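Iron-regulated outer membrane protein (Neisseria meningitidis, PDB 4B7O) is an outer-membrane iron transporter of the TonB-dependent family, a plug-filled beta barrel that probably takes up iron in siderophore-bound form. Local coordinates at residues 135-140 with 273-278; 302-307 with 335-340; 580-585 with 618-623; 531-536 with 562-567. One frame throughout, in Å; residues are numbered along the deposited sequence.

How the contacts relate
Contact 1 joins the plug to the barrel wall; contacts 2, 3 and 4 lie within the wall itself. Along the chain they come in the order 1, 2, 4, 3. Contacts 1 and 2 are neighbours, with centres about 9 Å apart, because strands 264-276 and 303-320 pair side by side: His275 of contact 1 bonds through its backbone to Thr306 of contact 2. Contacts 4 and 3 form a second pair, centres about 10 Å apart, on the adjoining strands 551-567 and 578-600. About 29 to 33 Å separates the two groups, centre to centre. Two patches of the wall are thus sampled, and one of them also meets the plug.

Contact 1: residues 135-140 with 273-278; sequences GRFIVD and DQHRGI
Phe137 of the plug is the tight part, the far end of its ring meeting both Asp273 and His275 on the barrel wall. With CG anti to the backbone N (chi1 -163°), the ring reaches across to the strand and meets the Asp273 carboxylate edge-on: CE1 lies 3.4 Å from Asp273 CG, and the ring and carboxylate planes stand 80° apart. Against His275 the geometry is oblique, with ring centroids 4.7 Å apart. Phe137 CE2 sits 3.7 Å above the imidazole plane, over its centre, and Phe137 CZ comes within 3.5 Å of His275 NE2.

Beyond the aromatic pair the contact is looser and more polar. Asp140 N reaches Asp273 OD2 at 3.0 Å, but the N-H is bent to 125° and the bond is weak. A water lies 2.8 Å from Ile138 O and 3.2 Å from His275 NE2, in the plane of the imidazole, and bonds Asp273 OD2 weakly, so it bridges plug and wall. Asp140 OD2 bonds Ser250 OG and lies 4.8 Å from Asp273 OD2; two like charges at that distance may raise the proton affinity of one of them.

The plug loop 135-140 runs between strands 118-121 and 144-150, and Met85 of helix 85-88 touches Ile138 and Val139. On the wall, strand 264-276 is flanked by 246-259, which packs on His275, and by 303-320, whose Gln308 touches Phe137.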
# COMPACT_ATOMS: atom_id res chain seq x y z
N GLY A 135 5.77 9.08 -1.31
CA GLY A 135 4.99 7.98 -0.74
C GLY A 135 5.81 6.70 -0.85
O GLY A 135 6.76 6.62 -1.63
N ARG A 136 5.44 5.68 -0.09
CA ARG A 136 6.12 4.42 -0.22
C ARG A 136 5.74 3.75 -1.57
O ARG A 136 4.66 3.98 -2.11
CB ARG A 136 5.78 3.56 0.99
CG ARG A 136 6.39 4.14 2.28
CD ARG A 136 5.88 3.33 3.47
NE ARG A 136 6.71 3.40 4.68
CZ ARG A 136 6.73 4.43 5.53
NH1 ARG A 136 5.98 5.53 5.33
NH2 ARG A 136 7.51 4.34 6.60
N PHE A 137 6.64 2.96 -2.12
CA PHE A 137 6.47 2.37 -3.47
C PHE A 137 5.16 1.58 -3.58
O PHE A 137 4.90 0.67 -2.76
CB PHE A 137 7.66 1.43 -3.79
CG PHE A 137 7.80 1.12 -5.26
CD1 PHE A 137 7.03 0.09 -5.87
CD2 PHE A 137 8.68 1.86 -6.06
CE1 PHE A 137 7.14 -0.17 -7.25
CE2 PHE A 137 8.79 1.60 -7.42
CZ PHE A 137 8.03 0.59 -8.02
N ILE A 138 4.35 1.89 -4.60
CA ILE A 138 3.13 1.14 -4.83
C ILE A 138 3.23 0.27 -6.07
O ILE A 138 3.50 0.75 -7.15
CB ILE A 138 1.92 2.06 -5.03
CG1 ILE A 138 1.71 2.93 -3.79
CG2 ILE A 138 0.72 1.17 -5.24
CD1 ILE A 138 0.71 4.08 -3.94
N VAL A 139 2.94 -1.02 -5.92
CA VAL A 139 3.18 -2.03 -6.99
C VAL A 139 2.35 -1.80 -8.27
O VAL A 139 1.30 -1.17 -8.26
CB VAL A 139 2.89 -3.45 -6.48
CG1 VAL A 139 1.38 -3.65 -6.34
CG2 VAL A 139 3.49 -4.50 -7.41
N ASP A 140 2.82 -2.34 -9.38
CA ASP A 140 2.22 -2.04 -10.64
C ASP A 140 1.23 -3.18 -10.94
O ASP A 140 1.60 -4.33 -10.97
CB ASP A 140 3.34 -1.92 -11.67
CG ASP A 140 2.84 -2.02 -13.10
OD1 ASP A 140 1.70 -1.59 -13.36
OD2 ASP A 140 3.58 -2.57 -13.96
N ASP A 273 10.12 -3.92 -10.38
CA ASP A 273 9.21 -2.85 -10.73
C ASP A 273 10.06 -1.59 -10.65
O ASP A 273 10.61 -1.28 -9.60
CB ASP A 273 8.10 -2.80 -9.69
CG ASP A 273 6.89 -2.01 -10.14
OD1 ASP A 273 7.00 -1.04 -10.92
OD2 ASP A 273 5.78 -2.36 -9.70
N GLN A 274 10.18 -0.87 -11.74
CA GLN A 274 11.13 0.21 -11.78
C GLN A 274 10.57 1.48 -12.39
O GLN A 274 9.92 1.43 -13.42
CB GLN A 274 12.36 -0.21 -12.55
CG GLN A 274 13.37 0.91 -12.65
CD GLN A 274 14.71 0.39 -13.15
OE1 GLN A 274 14.92 0.26 -14.34
NE2 GLN A 274 15.59 0.08 -12.25
N HIS A 275 10.75 2.60 -11.71
CA HIS A 275 10.36 3.90 -12.25
C HIS A 275 11.60 4.68 -12.60
O HIS A 275 12.51 4.76 -11.79
CB HIS A 275 9.65 4.74 -11.20
CG HIS A 275 8.39 4.14 -10.71
ND1 HIS A 275 7.59 4.77 -9.86
CD2 HIS A 275 7.79 2.90 -10.97
CE1 HIS A 275 6.54 4.01 -9.58
NE2 HIS A 275 6.66 2.86 -10.25
N ARG A 276 11.62 5.28 -13.79
CA ARG A 276 12.74 6.13 -14.15
C ARG A 276 12.29 7.42 -14.82
O ARG A 276 11.36 7.45 -15.60
CB ARG A 276 13.77 5.36 -14.97
CG ARG A 276 13.22 4.71 -16.20
CD ARG A 276 13.59 3.24 -16.28
NE ARG A 276 14.74 3.08 -17.15
CZ ARG A 276 15.40 1.94 -17.32
NH1 ARG A 276 14.99 0.83 -16.72
NH2 ARG A 276 16.45 1.92 -18.13
N GLY A 277 12.95 8.51 -14.47
CA GLY A 277 12.68 9.78 -15.11
C GLY A 277 13.34 10.94 -14.41
O GLY A 277 14.13 10.75 -13.49
N ILE A 278 13.03 12.16 -14.87
CA ILE A 278 13.54 13.37 -14.28
C ILE A 278 12.54 13.77 -13.20
O ILE A 278 11.44 14.18 -13.50
CB ILE A 278 13.68 14.51 -15.35
CG1 ILE A 278 14.49 14.05 -16.57
CG2 ILE A 278 14.26 15.79 -14.77
CD1 ILE A 278 15.52 13.01 -16.21
O HOH W 1 4.71 0.43 -9.65

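Contact 2: residues 302-307 with 335-340; sequences PYRETT and KKRYSA. Unlike the reference sequence in segment 302-307: Pro302 (reference Ser).
Arg304 and Arg337 extend from adjacent antiparallel strands on the face they share with Thr306 and Ser339. Starting at CB, Arg304 first runs alongside the carbonyl of Tyr338: CB is 3.9 Å from Tyr338 O, and CG closes to 3.6 Å of that oxygen. CD then comes within 4.1 Å of Arg337 NE. The chain bends at chi3 (-53°), bringing NE to 3.8 Å from Arg337 NH2, with the guanidinium planes 25° apart; this buried NE has no hydrogen-bond partner in the model. Beyond it, Arg304 CZ lies 4.0 Å and NH2 3.8 Å from Arg337 NH2. At the tip, NH1 forms a salt bridge to Glu283 and bonds Thr280 O. Arg337 has its own anion, Asp342, which would offset the closeness of the two positive groups.

The strands belong to hairpin 303-320/323-339 of the TonB-dependent receptor barrel and run 172° apart in direction. Glu305 with Tyr338 and Thr307 with Lys336 are hydrogen-bonded pairs; the first includes Glu305 N to Tyr338 O at 2.7 Å.

On the other face, Glu305 and Tyr338 point the same way, side by side. Tyr303 brings its ring edge to Tyr338 CE2, while Tyr303 CB packs on Ala340 CB at 4.0 Å.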
# COMPACT_ATOMS: atom_id res chain seq x y z
N PRO A 302 17.47 16.12 -12.16
CA PRO A 302 18.37 14.94 -12.25
C PRO A 302 17.58 13.69 -12.58
O PRO A 302 16.39 13.61 -12.25
CB PRO A 302 18.97 14.82 -10.83
CG PRO A 302 17.90 15.40 -9.96
CD PRO A 302 17.38 16.60 -10.77
N TYR A 303 18.23 12.73 -13.22
CA TYR A 303 17.58 11.51 -13.62
C TYR A 303 17.58 10.56 -12.41
O TYR A 303 18.59 10.43 -11.74
CB TYR A 303 18.37 10.91 -14.78
CG TYR A 303 17.95 9.52 -15.15
CD1 TYR A 303 16.76 9.29 -15.89
CD2 TYR A 303 18.71 8.43 -14.78
CE1 TYR A 303 16.37 7.99 -16.25
CE2 TYR A 303 18.33 7.14 -15.12
CZ TYR A 303 17.16 6.93 -15.85
OH TYR A 303 16.81 5.63 -16.16
N ARG A 304 16.44 9.92 -12.14
CA ARG A 304 16.33 9.05 -10.98
C ARG A 304 15.83 7.68 -11.38
O ARG A 304 15.07 7.57 -12.32
CB ARG A 304 15.37 9.66 -9.98
CG ARG A 304 15.22 8.83 -8.69
CD ARG A 304 14.45 9.60 -7.65
NE ARG A 304 15.06 10.91 -7.45
CZ ARG A 304 14.40 12.00 -7.07
NH1 ARG A 304 13.10 11.95 -6.81
NH2 ARG A 304 15.03 13.16 -6.99
N GLU A 305 16.24 6.63 -10.68
CA GLU A 305 15.59 5.33 -10.85
C GLU A 305 15.25 4.73 -9.52
O GLU A 305 16.13 4.50 -8.69
CB GLU A 305 16.47 4.35 -11.61
CG GLU A 305 16.69 4.67 -13.08
CD GLU A 305 17.67 3.70 -13.74
OE1 GLU A 305 18.27 2.91 -13.00
OE2 GLU A 305 17.83 3.72 -14.99
N THR A 306 13.96 4.47 -9.33
CA THR A 306 13.44 3.84 -8.13
C THR A 306 12.90 2.43 -8.44
O THR A 306 12.05 2.23 -9.32
CB THR A 306 12.38 4.72 -7.46
OG1 THR A 306 12.89 6.05 -7.39
CG2 THR A 306 12.11 4.23 -6.02
N THR A 307 13.40 1.46 -7.70
CA THR A 307 13.16 0.07 -8.02
C THR A 307 12.73 -0.71 -6.78
O THR A 307 13.27 -0.52 -5.71
CB THR A 307 14.45 -0.56 -8.55
OG1 THR A 307 14.97 0.28 -9.59
CG2 THR A 307 14.18 -1.96 -9.09
N LYS A 335 14.56 -2.45 -2.17
CA LYS A 335 14.10 -1.16 -2.58
C LYS A 335 15.45 -0.42 -2.88
O LYS A 335 16.32 -0.43 -2.01
CB LYS A 335 13.32 -0.51 -1.41
CG LYS A 335 12.46 0.73 -1.72
CD LYS A 335 10.93 0.42 -1.87
CE LYS A 335 9.96 1.10 -0.84
NZ LYS A 335 9.75 2.61 -0.75
N LYS A 336 15.59 0.18 -4.08
CA LYS A 336 16.80 0.94 -4.54
C LYS A 336 16.42 2.29 -5.08
O LYS A 336 15.46 2.42 -5.85
CB LYS A 336 17.55 0.24 -5.67
CG LYS A 336 17.96 -1.20 -5.36
CD LYS A 336 18.67 -1.88 -6.55
CE LYS A 336 18.51 -3.40 -6.56
NZ LYS A 336 19.27 -3.99 -7.70
N ARG A 337 17.17 3.31 -4.68
CA ARG A 337 17.04 4.61 -5.30
C ARG A 337 18.38 4.94 -5.88
O ARG A 337 19.42 4.89 -5.20
CB ARG A 337 16.70 5.71 -4.28
CG ARG A 337 16.70 7.11 -4.88
CD ARG A 337 16.50 8.08 -3.76
NE ARG A 337 16.55 9.51 -4.10
CZ ARG A 337 17.66 10.20 -4.37
NH1 ARG A 337 18.89 9.62 -4.38
NH2 ARG A 337 17.54 11.49 -4.66
N TYR A 338 18.35 5.34 -7.14
CA TYR A 338 19.56 5.72 -7.81
C TYR A 338 19.33 7.10 -8.35
O TYR A 338 18.41 7.33 -9.17
CB TYR A 338 19.87 4.75 -8.96
CG TYR A 338 20.85 5.34 -9.95
CD1 TYR A 338 22.21 5.45 -9.62
CD2 TYR A 338 20.43 5.81 -11.20
CE1 TYR A 338 23.11 6.02 -10.51
CE2 TYR A 338 21.32 6.37 -12.10
CZ TYR A 338 22.66 6.46 -11.76
OH TYR A 338 23.57 7.00 -12.64
N SER A 339 20.14 8.04 -7.88
CA SER A 339 20.22 9.34 -8.53
C SER A 339 21.46 9.43 -9.42
O SER A 339 22.53 8.92 -9.05
CB SER A 339 20.29 10.43 -7.51
OG SER A 339 20.02 11.63 -8.14
N ALA A 340 21.29 10.03 -10.60
CA ALA A 340 22.40 10.37 -11.50
C ALA A 340 23.29 11.43 -10.84
O ALA A 340 24.51 11.32 -10.90
CB ALA A 340 21.88 10.84 -12.85

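Contact 3: residues 580-585 with 618-623; sequences EAVNAG and DTHPKK
Ala584 and Gly585 meet Thr619 and His620 where strand 578-600 passes through a classic beta bulge: both bulge residues face Ala565 on the neighbouring barrel strand, and their other side takes the chain as it leaves strand 603-618. The central bond is Thr619 N to Ala584 O, 2.9 Å long with an angle of 151° at the hydrogen; the donor is tilted from the carbonyl plane. One step on, Gly585 and Asp618 form an antiparallel non-hydrogen-bonded pair.

Close packing surrounds that bond. Thr619 carries OG1 between its backbone N and carbonyl carbon (chi1 59°), which sets the oxygen 3.2 Å from Gly585 CA. His620 lays its CB beside the same peptide, 3.7 Å from Ala584 O and 4.1 Å from Ala584 CB. Val582 CG2 is a looser neighbour of the imidazole.

The next shell fixes the parts. Asn583 turns the other way, its ND2 bonding both Lys533 O and Asp564 O, and so ties the strand to the loop and strand beyond. Asp618 OD1 takes the N-H of Leu625 and holds the outgoing loop back on its start. Gln570 joins the two segments indirectly, with OE1 bonded to His620 NE2 and NE2 to Glu580 OE2.

His620 is therefore held at both ring nitrogens, consistent with a neutral imidazole protonated at NE2. Lys622 N donates to His620 ND1 at 3.2 Å, only 8° out of the ring plane.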
# COMPACT_ATOMS: atom_id res chain seq x y z
N GLU A 580 16.36 11.38 19.00
CA GLU A 580 16.02 9.96 19.16
C GLU A 580 14.53 9.62 19.00
O GLU A 580 13.66 10.44 19.30
CB GLU A 580 16.62 9.38 20.45
CG GLU A 580 16.84 10.43 21.54
CD GLU A 580 16.91 9.82 22.92
OE1 GLU A 580 17.36 8.66 23.05
OE2 GLU A 580 16.50 10.49 23.88
N ALA A 581 14.25 8.43 18.47
CA ALA A 581 12.86 7.97 18.32
C ALA A 581 12.25 7.83 19.72
O ALA A 581 12.90 7.32 20.61
CB ALA A 581 12.80 6.64 17.57
N VAL A 582 11.04 8.33 19.89
CA VAL A 582 10.31 8.24 21.15
C VAL A 582 8.85 7.97 20.88
O VAL A 582 8.34 8.35 19.83
CB VAL A 582 10.29 9.57 21.94
CG1 VAL A 582 11.51 9.65 22.82
CG2 VAL A 582 10.13 10.79 21.04
N ASN A 583 8.19 7.33 21.83
CA ASN A 583 6.73 7.28 21.83
C ASN A 583 6.22 8.65 22.24
O ASN A 583 6.58 9.14 23.27
CB ASN A 583 6.29 6.18 22.78
CG ASN A 583 6.98 4.87 22.48
OD1 ASN A 583 7.91 4.48 23.19
ND2 ASN A 583 6.60 4.22 21.39
N ALA A 584 5.41 9.31 21.43
CA ALA A 584 5.11 10.71 21.71
C ALA A 584 3.63 11.09 21.81
O ALA A 584 3.28 12.30 21.90
CB ALA A 584 5.82 11.60 20.68
N GLY A 585 2.77 10.07 21.80
CA GLY A 585 1.31 10.28 22.04
C GLY A 585 0.44 9.11 21.64
O GLY A 585 0.87 7.95 21.59
N ASP A 618 -1.05 14.59 21.12
CA ASP A 618 0.36 14.80 21.50
C ASP A 618 0.47 14.64 22.99
O ASP A 618 -0.17 15.39 23.73
CB ASP A 618 0.78 16.25 21.16
CG ASP A 618 1.07 16.47 19.67
OD1 ASP A 618 2.14 16.02 19.18
OD2 ASP A 618 0.25 17.12 19.00
N THR A 619 1.25 13.70 23.48
CA THR A 619 1.45 13.71 24.94
C THR A 619 2.86 14.06 25.35
O THR A 619 3.29 13.68 26.45
CB THR A 619 1.16 12.35 25.58
OG1 THR A 619 2.02 11.35 24.99
CG2 THR A 619 -0.33 11.98 25.42
N HIS A 620 3.59 14.76 24.48
CA HIS A 620 5.02 15.04 24.73
C HIS A 620 5.26 16.51 24.64
O HIS A 620 4.85 17.17 23.67
CB HIS A 620 5.88 14.23 23.76
CG HIS A 620 7.38 14.39 23.95
ND1 HIS A 620 8.03 15.60 23.81
CD2 HIS A 620 8.39 13.43 24.18
CE1 HIS A 620 9.37 15.41 23.99
NE2 HIS A 620 9.59 14.08 24.20
N PRO A 621 5.93 17.06 25.67
CA PRO A 621 6.15 18.50 25.80
C PRO A 621 6.47 19.22 24.49
O PRO A 621 5.77 20.18 24.15
CB PRO A 621 7.32 18.63 26.82
CG PRO A 621 7.44 17.29 27.49
CD PRO A 621 6.51 16.30 26.80
N LYS A 622 7.50 18.78 23.75
CA LYS A 622 7.85 19.44 22.46
C LYS A 622 7.15 18.63 21.37
O LYS A 622 7.73 17.70 20.84
CB LYS A 622 9.37 19.43 22.23
CG LYS A 622 10.25 19.85 23.41
CD LYS A 622 10.04 21.32 23.77
CE LYS A 622 11.11 21.83 24.73
NZ LYS A 622 10.73 23.18 25.23
N LYS A 623 5.89 18.97 21.07
CA LYS A 623 4.93 18.04 20.45
C LYS A 623 5.47 17.35 19.21
O LYS A 623 5.57 17.97 18.15
CB LYS A 623 3.68 18.81 20.07
CG LYS A 623 2.99 19.48 21.25
CD LYS A 623 1.96 20.46 20.74
CE LYS A 623 2.46 21.88 20.87
NZ LYS A 623 1.61 22.79 20.05

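Contact 4: residues 531-536 with 562-567; sequences GTKAER and IKDALA
Arg536 N donates to Lys563 O at 2.8 Å, almost straight at 172°, and Lys563 N returns a bond to Arg536 O. This antiparallel hydrogen-bonded pair belongs to hairpin 535-547/551-567 of the barrel wall. Beside it, Ile562 CG2 packs 3.7 Å from Arg536 O.

At Asp564, whose phi is positive, the chain turns a corner, and regular pairing gives way to a side chain. Glu535 takes over. Its first torsion, chi1 -87°, leaves CG beside the backbone N, and the rest is extended; it passes over the corner, its CG 3.2 Å from Asp564 O, and then accepts the N-H of Leu566. That bond, Leu566 N to Glu535 OE2, is 2.9 Å long and nearly straight at 165°; it reaches the oxygen on its anti side, somewhat out of the carboxylate plane. The same OE2 lies 3.4 Å from Ala565 CA. Leu566 folds its side chain back obliquely, CD1 coming 3.5 Å from Glu535 CG, and covers the aliphatic part of the glutamate.

In the loop ahead of Glu535, Lys533 NZ bonds Gly531 O at 2.8 Å. Glu535 OE1 meanwhile forms a salt bridge with Arg512. A buried carboxylate gripped by an arginine at one oxygen and a peptide N-H at the other would be expected to stay ionised, and seems to serve Leu566 N where this strand pairing has ended.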
# COMPACT_ATOMS: atom_id res chain seq x y z
N GLY A 531 14.14 2.22 26.27
CA GLY A 531 12.83 1.59 26.49
C GLY A 531 11.65 2.05 25.62
O GLY A 531 10.51 1.81 25.99
N THR A 532 11.90 2.72 24.49
CA THR A 532 10.79 3.12 23.63
C THR A 532 10.13 1.87 23.03
O THR A 532 10.82 0.99 22.52
CB THR A 532 11.11 4.16 22.52
OG1 THR A 532 11.27 3.51 21.26
CG2 THR A 532 12.30 4.99 22.84
N LYS A 533 8.81 1.81 23.11
CA LYS A 533 8.02 0.62 22.80
C LYS A 533 7.41 0.71 21.39
O LYS A 533 7.37 1.80 20.77
CB LYS A 533 6.84 0.49 23.79
CG LYS A 533 7.08 0.93 25.25
CD LYS A 533 7.17 -0.27 26.18
CE LYS A 533 8.36 -0.15 27.13
NZ LYS A 533 8.45 1.17 27.85
N ALA A 534 6.88 -0.43 20.94
CA ALA A 534 5.96 -0.54 19.78
C ALA A 534 4.63 0.17 19.97
O ALA A 534 4.10 0.21 21.06
CB ALA A 534 5.71 -1.98 19.40
N GLU A 535 4.12 0.75 18.88
CA GLU A 535 2.79 1.34 18.81
C GLU A 535 1.80 0.23 18.99
O GLU A 535 1.90 -0.81 18.32
CB GLU A 535 2.58 1.90 17.42
CG GLU A 535 3.08 3.31 17.26
CD GLU A 535 3.03 3.80 15.81
OE1 GLU A 535 2.83 2.94 14.90
OE2 GLU A 535 3.16 5.03 15.59
N ARG A 536 0.82 0.46 19.84
CA ARG A 536 -0.15 -0.63 20.17
C ARG A 536 -1.59 -0.25 19.83
O ARG A 536 -2.13 0.74 20.33
CB ARG A 536 0.01 -1.11 21.62
CG ARG A 536 -0.63 -2.46 21.85
CD ARG A 536 0.09 -3.24 22.90
NE ARG A 536 -0.53 -4.54 23.17
CZ ARG A 536 -1.49 -4.73 24.08
NH1 ARG A 536 -1.94 -3.67 24.78
NH2 ARG A 536 -1.98 -5.96 24.27
N ILE A 562 -4.69 3.91 19.17
CA ILE A 562 -3.28 3.50 19.09
C ILE A 562 -2.51 4.23 20.17
O ILE A 562 -2.46 5.48 20.23
CB ILE A 562 -2.69 3.70 17.70
CG1 ILE A 562 -3.51 2.90 16.70
CG2 ILE A 562 -1.31 3.06 17.61
CD1 ILE A 562 -3.28 3.30 15.24
N LYS A 563 -1.98 3.44 21.08
CA LYS A 563 -1.13 3.98 22.16
C LYS A 563 0.35 3.93 21.76
O LYS A 563 0.80 3.05 20.99
CB LYS A 563 -1.31 3.19 23.46
CG LYS A 563 -2.75 3.09 23.92
CD LYS A 563 -2.91 3.53 25.38
CE LYS A 563 -4.32 3.24 25.89
NZ LYS A 563 -4.53 1.76 26.05
N ASP A 564 1.10 4.88 22.31
CA ASP A 564 2.50 5.00 22.07
C ASP A 564 2.87 5.26 20.60
O ASP A 564 3.79 4.67 20.09
CB ASP A 564 3.20 3.75 22.57
CG ASP A 564 3.23 3.67 24.10
OD1 ASP A 564 3.15 4.75 24.78
OD2 ASP A 564 3.35 2.51 24.60
N ALA A 565 2.14 6.14 19.94
CA ALA A 565 2.45 6.48 18.54
C ALA A 565 3.83 7.11 18.47
O ALA A 565 4.21 7.87 19.36
CB ALA A 565 1.43 7.46 18.02
N LEU A 566 4.56 6.82 17.40
CA LEU A 566 5.85 7.49 17.15
C LEU A 566 5.83 8.33 15.91
O LEU A 566 5.32 7.92 14.84
CB LEU A 566 7.01 6.52 17.04
CG LEU A 566 7.10 5.37 18.04
CD1 LEU A 566 6.48 4.16 17.42
CD2 LEU A 566 8.55 5.06 18.29
N ALA A 567 6.40 9.51 16.01
CA ALA A 567 6.52 10.31 14.83
C ALA A 567 7.96 10.88 14.68
O ALA A 567 8.83 10.23 14.13
CB ALA A 567 5.47 11.40 14.84